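Local structure of 3-hydroxyadipyl-CoA dehydrogenase (3MOG) at residues V320-T325 against R366-Y371; Q331-R336 against V341-K346; A383-M388 against H450-E455. The protein catalyses the NAD-dependent oxidation of 3-hydroxyadipyl-CoA to 3-oxoadipyl-CoA in the degradation of phenylacetate. All blocks are in the same frame, centred on the assembly; numbering follows the deposited sequence.

Contacts 1 and 2 both belong to the mixed sheet of the reduced Rossmann-fold domain and hold neighbouring parallel strands, 320-324 and 341-345, beneath helices on opposite faces. Backbone hydrogen bonds from Ile323 to Val342 and Ile344 join the two, and contact 2 lies within the stretch of chain closed by contact 1. Both are buried and wholly aliphatic or aromatic across the interface. Contact 3 is also largely buried but lies where this fold meets the helical C-terminal domain; there a proline packs on a histidine and a tyrosine whose polar atoms bond Ser461 of a second subunit and Arg392. Asp384 of loop 383-388 accepts a hydrogen bond from Gln331 N, linking contacts 2 and 3.

Contact 1: V320-T325 against R366-Y371; sequences VLLIET and RKAIYY
Val320 and Leu322 flank Leu321, which points to the other face of the sheet; both lie beneath helix 362-373, where Ala368 is the central partner. All contact across the two segments is apolar. Ala368 CB rests 4.4 Å from Val320 CG1 and equally 4.4 Å from Leu322 CD1, a single methyl received between two branched side chains; so small a residue suits the place where the helix comes down on the sheet, with Leu322 CA 6.8 Å from Ala368 CA. Leu322 divides its ends, for its CD2 reaches Tyr371 CD1 at 4.1 Å, meeting the ring at its edge, near its plane. With CG anti to the backbone N (chi1 171°), Tyr371 carries its ring down beside Leu322, where it also touches Ile317 of the adjacent strand and Val307 and Lys309 of the one beyond.

Charge stays at the margin: Lys367, one turn before Tyr371, sends NZ to a salt bridge with Asp318, just before the strand. The strand and helix axes pass 9.3 Å apart at -50°. Such layering of an amphipathic helix over a beta sheet is what builds an alpha/beta fold, here the reduced Rossmann-fold domain.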
loop_
_atom_site.group_PDB
_atom_site.type_symbol
_atom_site.label_atom_id
_atom_site.label_comp_id
_atom_site.label_asym_id
_atom_site.label_seq_id
_atom_site.Cartn_x
_atom_site.Cartn_y
_atom_site.Cartn_z
ATOM N N VAL C 320 19.578 -39.428 -2.529
ATOM C CA VAL C 320 19.088 -38.189 -1.915
ATOM C C VAL C 320 19.969 -36.998 -2.261
ATOM O O VAL C 320 21.179 -37.028 -2.034
ATOM C CB VAL C 320 19.074 -38.279 -0.377
ATOM C CG1 VAL C 320 18.239 -37.145 0.233
ATOM C CG2 VAL C 320 18.573 -39.628 0.067
ATOM N N LEU C 321 19.358 -35.947 -2.797
ATOM C CA LEU C 321 20.039 -34.664 -2.892
ATOM C C LEU C 321 19.779 -33.870 -1.624
ATOM O O LEU C 321 18.628 -33.598 -1.273
ATOM C CB LEU C 321 19.599 -33.875 -4.126
ATOM C CG LEU C 321 19.948 -34.431 -5.515
ATOM C CD1 LEU C 321 19.638 -33.405 -6.588
ATOM C CD2 LEU C 321 21.404 -34.848 -5.633
ATOM N N LEU C 322 20.856 -33.549 -0.922
ATOM C CA LEU C 322 20.824 -32.618 0.189
ATOM C C LEU C 322 21.273 -31.269 -0.361
ATOM O O LEU C 322 22.439 -31.102 -0.754
ATOM C CB LEU C 322 21.750 -33.075 1.315
ATOM C CG LEU C 322 21.842 -32.140 2.519
ATOM C CD1 LEU C 322 20.528 -32.129 3.274
ATOM C CD2 LEU C 322 22.995 -32.513 3.444
ATOM N N ILE C 323 20.336 -30.324 -0.415
ATOM C CA ILE C 323 20.539 -29.067 -1.135
ATOM C C ILE C 323 20.360 -27.901 -0.178
ATOM O O ILE C 323 19.330 -27.791 0.496
ATOM C CB ILE C 323 19.596 -28.944 -2.361
ATOM C CG1 ILE C 323 19.774 -30.149 -3.307
ATOM C CG2 ILE C 323 19.855 -27.643 -3.131
ATOM C CD1 ILE C 323 18.796 -30.205 -4.494
ATOM N N GLU C 324 21.397 -27.074 -0.072
ATOM C CA GLU C 324 21.308 -25.799 0.628
ATOM C C GLU C 324 20.241 -24.917 -0.044
ATOM O O GLU C 324 20.191 -24.847 -1.264
ATOM C CB GLU C 324 22.666 -25.100 0.626
ATOM C CG GLU C 324 23.696 -25.772 1.533
ATOM C CD GLU C 324 24.872 -24.868 1.835
ATOM O OE1 GLU C 324 25.975 -25.159 1.339
ATOM O OE2 GLU C 324 24.699 -23.868 2.569
ATOM N N THR C 325 19.374 -24.293 0.752
ATOM C CA THR C 325 18.216 -23.546 0.195
ATOM C C THR C 325 18.621 -22.373 -0.687
ATOM O O THR C 325 19.505 -21.584 -0.328
ATOM C CB THR C 325 17.203 -23.070 1.280
ATOM O OG1 THR C 325 16.067 -22.483 0.640
ATOM C CG2 THR C 325 17.818 -22.062 2.273
ATOM N N ARG C 366 16.185 -40.022 6.547
ATOM C CA ARG C 366 17.068 -40.522 7.610
ATOM C C ARG C 366 18.534 -40.599 7.193
ATOM O O ARG C 366 19.401 -40.233 7.975
ATOM C CB ARG C 366 16.572 -41.859 8.184
ATOM C CG ARG C 366 15.434 -41.686 9.192
ATOM C CD ARG C 366 15.007 -42.993 9.848
ATOM N NE ARG C 366 14.093 -42.761 10.970
ATOM C CZ ARG C 366 12.766 -42.660 10.870
ATOM N NH1 ARG C 366 12.162 -42.774 9.693
ATOM N NH2 ARG C 366 12.034 -42.445 11.955
ATOM N N LYS C 367 18.809 -41.036 5.965
ATOM C CA LYS C 367 20.187 -40.995 5.420
ATOM C C LYS C 367 20.821 -39.595 5.512
ATOM O O LYS C 367 21.978 -39.453 5.938
ATOM C CB LYS C 367 20.236 -41.481 3.966
ATOM C CG LYS C 367 20.089 -42.981 3.788
ATOM C CD LYS C 367 20.039 -43.348 2.307
ATOM C CE LYS C 367 19.884 -44.852 2.107
ATOM N NZ LYS C 367 20.017 -45.231 0.669
ATOM N N ALA C 368 20.050 -38.577 5.117
ATOM C CA ALA C 368 20.491 -37.184 5.169
ATOM C C ALA C 368 20.657 -36.686 6.604
ATOM O O ALA C 368 21.609 -35.965 6.892
ATOM C CB ALA C 368 19.534 -36.290 4.395
ATOM N N ILE C 369 19.741 -37.080 7.493
ATOM C CA ILE C 369 19.819 -36.682 8.907
ATOM C C ILE C 369 21.071 -37.287 9.550
ATOM O O ILE C 369 21.794 -36.591 10.280
ATOM C CB ILE C 369 18.534 -37.073 9.712
ATOM C CG1 ILE C 369 17.318 -36.306 9.192
ATOM C CG2 ILE C 369 18.713 -36.819 11.223
ATOM C CD1 ILE C 369 15.973 -36.754 9.775
ATOM N N TYR C 370 21.324 -38.567 9.251
ATOM C CA TYR C 370 22.500 -39.282 9.751
ATOM C C TYR C 370 23.784 -38.568 9.331
ATOM O O TYR C 370 24.611 -38.233 10.176
ATOM C CB TYR C 370 22.527 -40.757 9.284
ATOM C CG TYR C 370 23.796 -41.501 9.700
ATOM C CD1 TYR C 370 23.922 -42.060 10.980
ATOM C CD2 TYR C 370 24.878 -41.626 8.821
ATOM C CE1 TYR C 370 25.093 -42.723 11.373
ATOM C CE2 TYR C 370 26.052 -42.278 9.201
ATOM C CZ TYR C 370 26.153 -42.828 10.475
ATOM O OH TYR C 370 27.313 -43.477 10.840
ATOM N N TYR C 371 23.931 -38.340 8.028
ATOM C CA TYR C 371 25.096 -37.653 7.474
ATOM C C TYR C 371 25.421 -36.352 8.198
ATOM O O TYR C 371 26.588 -36.076 8.495
ATOM C CB TYR C 371 24.901 -37.379 5.977
ATOM C CG TYR C 371 25.975 -36.492 5.392
ATOM C CD1 TYR C 371 25.701 -35.160 5.042
ATOM C CD2 TYR C 371 27.274 -36.970 5.210
ATOM C CE1 TYR C 371 26.692 -34.338 4.515
ATOM C CE2 TYR C 371 28.274 -36.157 4.689
ATOM C CZ TYR C 371 27.976 -34.846 4.337
ATOM O OH TYR C 371 28.966 -34.048 3.819
#

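Contact 2: Q331-R336 against V341-K346; sequences QALAIR and VVVIDK
Leu333 and Ala334 pack on Val341 and Val343 within a beta-alpha-beta unit, strand 320-324, helix 330-337 and strand 341-345, whose two strands lie parallel and adjacent in the sheet of the reduced Rossmann-fold domain. Four residues separate the segments, so the chain leaves the helix and turns almost straight back into the strand; the axes approach to 8.0 Å, with N-to-C directions at 147°. The helix covers the sheet face to which Val341 and Val343 point, while the intervening Val342 turns to the other face and meets Ala368 there.

The contact is apolar, with no hydrogen bond between the segments. Leu333 lies over the sheet and reaches along it: its side chain leaves on the side opposite its own carbonyl carbon and runs extended (chi2 171°), which brings CD1 to 4.3 Å from Val343 CG2, and the side chain also touches Ile323 of the neighbouring strand. A flexible leucine thus bridges two strands, whereas beta-branched valines suit the extended backbone below. The helix flank away from the sheet packs against a second subunit, Ala332 on its Leu468 and Ile335 on its Ser471.

Nearest the connecting turn the backbones draw together, Ala334 CA lying 5.4 Å from Val341 CA, and alanine keeps room for this approach. Val341 spreads its two methyls beneath the helix: CG1 and CG2 both stand 4.2 Å from Leu333 CB, and CG2 also reaches Ala334, 4.1 Å from its CB and 3.8 Å from its CA.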
loop_
_atom_site.group_PDB
_atom_site.type_symbol
_atom_site.label_atom_id
_atom_site.label_comp_id
_atom_site.label_asym_id
_atom_site.label_seq_id
_atom_site.Cartn_x
_atom_site.Cartn_y
_atom_site.Cartn_z
ATOM N N GLN C 331 9.986 -30.126 -2.147
ATOM C CA GLN C 331 8.969 -30.733 -3.009
ATOM C C GLN C 331 9.099 -30.337 -4.479
ATOM O O GLN C 331 9.005 -31.192 -5.362
ATOM C CB GLN C 331 7.548 -30.452 -2.482
ATOM C CG GLN C 331 6.432 -31.289 -3.155
ATOM C CD GLN C 331 6.272 -32.736 -2.602
ATOM O OE1 GLN C 331 7.206 -33.340 -2.067
ATOM N NE2 GLN C 331 5.066 -33.284 -2.747
ATOM N N ALA C 332 9.328 -29.054 -4.751
ATOM C CA ALA C 332 9.483 -28.617 -6.141
ATOM C C ALA C 332 10.714 -29.246 -6.782
ATOM O O ALA C 332 10.665 -29.652 -7.939
ATOM C CB ALA C 332 9.542 -27.094 -6.250
ATOM N N LEU C 333 11.811 -29.318 -6.027
ATOM C CA LEU C 333 13.044 -29.933 -6.522
ATOM C C LEU C 333 12.854 -31.432 -6.736
ATOM O O LEU C 333 13.265 -31.968 -7.765
ATOM C CB LEU C 333 14.229 -29.651 -5.575
ATOM C CG LEU C 333 14.645 -28.171 -5.478
ATOM C CD1 LEU C 333 15.660 -27.950 -4.374
ATOM C CD2 LEU C 333 15.165 -27.642 -6.806
ATOM N N ALA C 334 12.184 -32.082 -5.781
ATOM C CA ALA C 334 12.005 -33.532 -5.799
ATOM C C ALA C 334 11.187 -34.009 -6.993
ATOM O O ALA C 334 11.510 -35.039 -7.583
ATOM C CB ALA C 334 11.413 -34.044 -4.478
ATOM N N ILE C 335 10.157 -33.258 -7.377
ATOM C CA ILE C 335 9.397 -33.645 -8.558
ATOM C C ILE C 335 10.100 -33.246 -9.863
ATOM O O ILE C 335 9.964 -33.936 -10.876
ATOM C CB ILE C 335 7.900 -33.219 -8.499
ATOM C CG1 ILE C 335 7.702 -31.778 -8.971
ATOM C CG2 ILE C 335 7.315 -33.476 -7.084
ATOM C CD1 ILE C 335 6.345 -31.523 -9.570
ATOM N N ARG C 336 10.874 -32.163 -9.835
ATOM C CA ARG C 336 11.639 -31.759 -11.016
ATOM C C ARG C 336 12.740 -32.763 -11.335
ATOM O O ARG C 336 13.007 -33.067 -12.503
ATOM C CB ARG C 336 12.243 -30.362 -10.845
ATOM C CG ARG C 336 11.555 -29.300 -11.684
ATOM C CD ARG C 336 12.198 -27.946 -11.500
ATOM N NE ARG C 336 13.642 -28.009 -11.707
ATOM C CZ ARG C 336 14.521 -27.205 -11.126
ATOM N NH1 ARG C 336 14.110 -26.270 -10.278
ATOM N NH2 ARG C 336 15.816 -27.346 -11.387
ATOM N N VAL C 341 14.645 -35.369 -1.945
ATOM C CA VAL C 341 15.402 -34.153 -1.656
ATOM C C VAL C 341 15.188 -33.702 -0.213
ATOM O O VAL C 341 14.053 -33.631 0.274
ATOM C CB VAL C 341 15.053 -32.990 -2.644
ATOM C CG1 VAL C 341 15.765 -31.705 -2.262
ATOM C CG2 VAL C 341 15.425 -33.339 -4.065
ATOM N N VAL C 342 16.292 -33.423 0.478
ATOM C CA VAL C 342 16.236 -32.704 1.739
ATOM C C VAL C 342 16.838 -31.302 1.524
ATOM O O VAL C 342 17.953 -31.162 1.009
ATOM C CB VAL C 342 16.944 -33.479 2.884
ATOM C CG1 VAL C 342 16.874 -32.696 4.208
ATOM C CG2 VAL C 342 16.325 -34.849 3.059
ATOM N N VAL C 343 16.079 -30.271 1.882
ATOM C CA VAL C 343 16.578 -28.898 1.833
ATOM C C VAL C 343 17.199 -28.516 3.193
ATOM O O VAL C 343 16.598 -28.749 4.232
ATOM C CB VAL C 343 15.468 -27.905 1.391
ATOM C CG1 VAL C 343 15.779 -26.484 1.822
ATOM C CG2 VAL C 343 15.287 -27.962 -0.128
ATOM N N ILE C 344 18.407 -27.962 3.175
ATOM C CA ILE C 344 19.073 -27.548 4.405
ATOM C C ILE C 344 19.297 -26.028 4.453
ATOM O O ILE C 344 19.551 -25.373 3.438
ATOM C CB ILE C 344 20.403 -28.336 4.641
ATOM C CG1 ILE C 344 21.102 -27.895 5.917
ATOM C CG2 ILE C 344 21.367 -28.187 3.474
ATOM C CD1 ILE C 344 22.360 -28.683 6.221
ATOM N N ASP C 345 19.193 -25.498 5.663
ATOM C CA ASP C 345 19.331 -24.096 5.965
ATOM C C ASP C 345 20.422 -24.006 7.010
ATOM O O ASP C 345 20.181 -24.281 8.191
ATOM C CB ASP C 345 18.010 -23.627 6.569
ATOM C CG ASP C 345 17.957 -22.145 6.826
ATOM O OD1 ASP C 345 17.248 -21.745 7.778
ATOM O OD2 ASP C 345 18.588 -21.382 6.072
ATOM N N LYS C 346 21.629 -23.638 6.590
ATOM C CA LYS C 346 22.765 -23.637 7.521
ATOM C C LYS C 346 23.732 -22.501 7.277
ATOM O O LYS C 346 23.890 -22.059 6.135
ATOM C CB LYS C 346 23.530 -24.973 7.478
ATOM C CG LYS C 346 24.185 -25.310 6.135
ATOM C CD LYS C 346 25.364 -26.271 6.284
ATOM C CE LYS C 346 25.821 -26.799 4.915
ATOM N NZ LYS C 346 27.065 -27.628 4.977
#

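Contact 3: A383-M388 against H450-E455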
loop_
_atom_site.group_PDB
_atom_site.type_symbol
_atom_site.label_atom_id
_atom_site.label_comp_id
_atom_site.label_asym_id
_atom_site.label_seq_id
_atom_site.Cartn_x
_atom_site.Cartn_y
_atom_site.Cartn_z
ATOM N N ALA C 383 8.823 -27.172 8.566
ATOM C CA ALA C 383 8.046 -27.286 7.331
ATOM C C ALA C 383 8.876 -26.902 6.088
ATOM O O ALA C 383 9.907 -26.240 6.200
ATOM C CB ALA C 383 6.766 -26.470 7.416
ATOM N N ASP C 384 8.431 -27.364 4.922
ATOM C CA ASP C 384 9.077 -27.122 3.638
ATOM C C ASP C 384 8.758 -25.689 3.164
ATOM O O ASP C 384 7.923 -25.460 2.290
ATOM C CB ASP C 384 8.623 -28.192 2.629
ATOM C CG ASP C 384 9.514 -28.269 1.396
ATOM O OD1 ASP C 384 10.588 -27.635 1.354
ATOM O OD2 ASP C 384 9.131 -28.982 0.449
ATOM N N TYR C 385 9.469 -24.746 3.769
ATOM C CA TYR C 385 9.208 -23.327 3.674
ATOM C C TYR C 385 10.305 -22.669 2.821
ATOM O O TYR C 385 11.488 -22.792 3.143
ATOM C CB TYR C 385 9.247 -22.781 5.097
ATOM C CG TYR C 385 8.848 -21.344 5.310
ATOM C CD1 TYR C 385 7.561 -20.879 4.965
ATOM C CD2 TYR C 385 9.726 -20.458 5.942
ATOM C CE1 TYR C 385 7.189 -19.570 5.212
ATOM C CE2 TYR C 385 9.359 -19.139 6.193
ATOM C CZ TYR C 385 8.088 -18.705 5.829
ATOM O OH TYR C 385 7.723 -17.404 6.074
ATOM N N PRO C 386 9.908 -21.988 1.731
ATOM C CA PRO C 386 10.821 -21.316 0.809
ATOM C C PRO C 386 11.853 -20.452 1.526
ATOM O O PRO C 386 11.497 -19.627 2.364
ATOM C CB PRO C 386 9.880 -20.450 -0.032
ATOM C CG PRO C 386 8.629 -21.217 -0.088
ATOM C CD PRO C 386 8.505 -21.868 1.282
ATOM N N GLY C 387 13.135 -20.685 1.245
ATOM C CA GLY C 387 14.192 -19.891 1.852
ATOM C C GLY C 387 14.458 -20.227 3.310
ATOM O O GLY C 387 15.423 -19.734 3.897
ATOM N N MET C 388 13.596 -21.071 3.880
ATOM C CA MET C 388 13.669 -21.523 5.274
ATOM C C MET C 388 13.745 -20.353 6.262
ATOM O O MET C 388 12.882 -19.472 6.220
ATOM C CB MET C 388 14.786 -22.572 5.465
ATOM C CG MET C 388 14.654 -23.786 4.531
ATOM S SD MET C 388 13.341 -24.916 5.015
ATOM C CE MET C 388 14.352 -25.995 6.001
ATOM N N HIS C 450 9.382 -14.664 -6.741
ATOM C CA HIS C 450 8.568 -15.482 -7.628
ATOM C C HIS C 450 7.536 -16.334 -6.862
ATOM O O HIS C 450 6.356 -16.310 -7.199
ATOM C CB HIS C 450 9.425 -16.359 -8.539
ATOM C CG HIS C 450 8.613 -17.242 -9.431
ATOM N ND1 HIS C 450 7.986 -16.772 -10.567
ATOM C CD2 HIS C 450 8.281 -18.552 -9.329
ATOM C CE1 HIS C 450 7.316 -17.758 -11.135
ATOM N NE2 HIS C 450 7.479 -18.847 -10.404
ATOM N N HIS C 451 7.972 -17.055 -5.831
ATOM C CA HIS C 451 7.071 -17.924 -5.088
ATOM C C HIS C 451 5.881 -17.170 -4.485
ATOM O O HIS C 451 4.731 -17.585 -4.646
ATOM C CB HIS C 451 7.799 -18.668 -3.973
ATOM C CG HIS C 451 6.936 -19.681 -3.292
ATOM N ND1 HIS C 451 6.869 -20.993 -3.708
ATOM C CD2 HIS C 451 6.079 -19.571 -2.248
ATOM C CE1 HIS C 451 6.008 -21.648 -2.949
ATOM N NE2 HIS C 451 5.517 -20.807 -2.052
ATOM N N TYR C 452 6.176 -16.071 -3.793
ATOM C CA TYR C 452 5.155 -15.290 -3.107
ATOM C C TYR C 452 4.478 -14.216 -3.958
ATOM O O TYR C 452 3.383 -13.792 -3.622
ATOM C CB TYR C 452 5.731 -14.663 -1.841
ATOM C CG TYR C 452 6.076 -15.692 -0.815
ATOM C CD1 TYR C 452 5.070 -16.344 -0.098
ATOM C CD2 TYR C 452 7.409 -16.040 -0.575
ATOM C CE1 TYR C 452 5.377 -17.313 0.823
ATOM C CE2 TYR C 452 7.733 -17.000 0.354
ATOM C CZ TYR C 452 6.716 -17.638 1.048
ATOM O OH TYR C 452 7.039 -18.579 1.990
ATOM N N GLY C 453 5.133 -13.778 -5.036
ATOM C CA GLY C 453 4.613 -12.699 -5.906
ATOM C C GLY C 453 4.457 -11.392 -5.149
ATOM O O GLY C 453 3.565 -10.593 -5.434
ATOM N N GLU C 454 5.319 -11.195 -4.160
ATOM C CA GLU C 454 5.255 -10.034 -3.295
ATOM C C GLU C 454 6.405 -9.098 -3.601
ATOM O O GLU C 454 7.547 -9.524 -3.735
ATOM C CB GLU C 454 5.333 -10.448 -1.830
ATOM C CG GLU C 454 4.063 -11.117 -1.305
ATOM C CD GLU C 454 4.244 -11.659 0.095
ATOM O OE1 GLU C 454 4.791 -10.942 0.962
ATOM O OE2 GLU C 454 3.835 -12.806 0.331
ATOM N N GLU C 455 6.065 -7.824 -3.713
ATOM C CA GLU C 455 7.012 -6.723 -3.808
ATOM C C GLU C 455 7.960 -6.713 -2.605
ATOM O O GLU C 455 9.073 -6.271 -2.703
ATOM C CB GLU C 455 6.215 -5.417 -3.897
ATOM C CG GLU C 455 7.000 -4.165 -3.742
ATOM C CD GLU C 455 6.444 -3.004 -4.529
ATOM O OE1 GLU C 455 7.068 -1.923 -4.469
ATOM O OE2 GLU C 455 5.413 -3.164 -5.212
#
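Pro386 meets His451 and Tyr452 from a type II beta turn, Tyr385 to Met388, closed by Met388 N to Tyr385 O at 2.8 Å; proline suits its second position and Gly387, with positive phi, its third. This turn after the last strand of the Rossmann-like sheet packs on helix 438-452 of the C-terminal domain, which gives way at Gly453, the first residue to leave helical angles (phi 62°).

Pro386 CG stands over the His451 imidazole face, 3.7 Å from the ring centroid and 10° off its normal, a CH-pi contact. A chi1 of -174° swings that ring away from the backbone N, and its CD2 lies 3.7 Å above the Tyr452 ring, giving the proline one joint surface. Tyr452 crosses Pro386 obliquely: its CE2 is 4.1 Å from Pro386 CB, and its OH is 3.7 Å from Pro386 CD and 3.4 Å from Tyr385 CE1, the tyrosines crossing at about a right angle.

No hydrogen bond joins the segments. Carbons of Pro386 and Tyr385 meet an imidazole face and a phenol oxygen, while His451 NE2 and Tyr452 OH tie this packing to Ser461 of a second subunit and to Arg392, which also bonds Pro386 O.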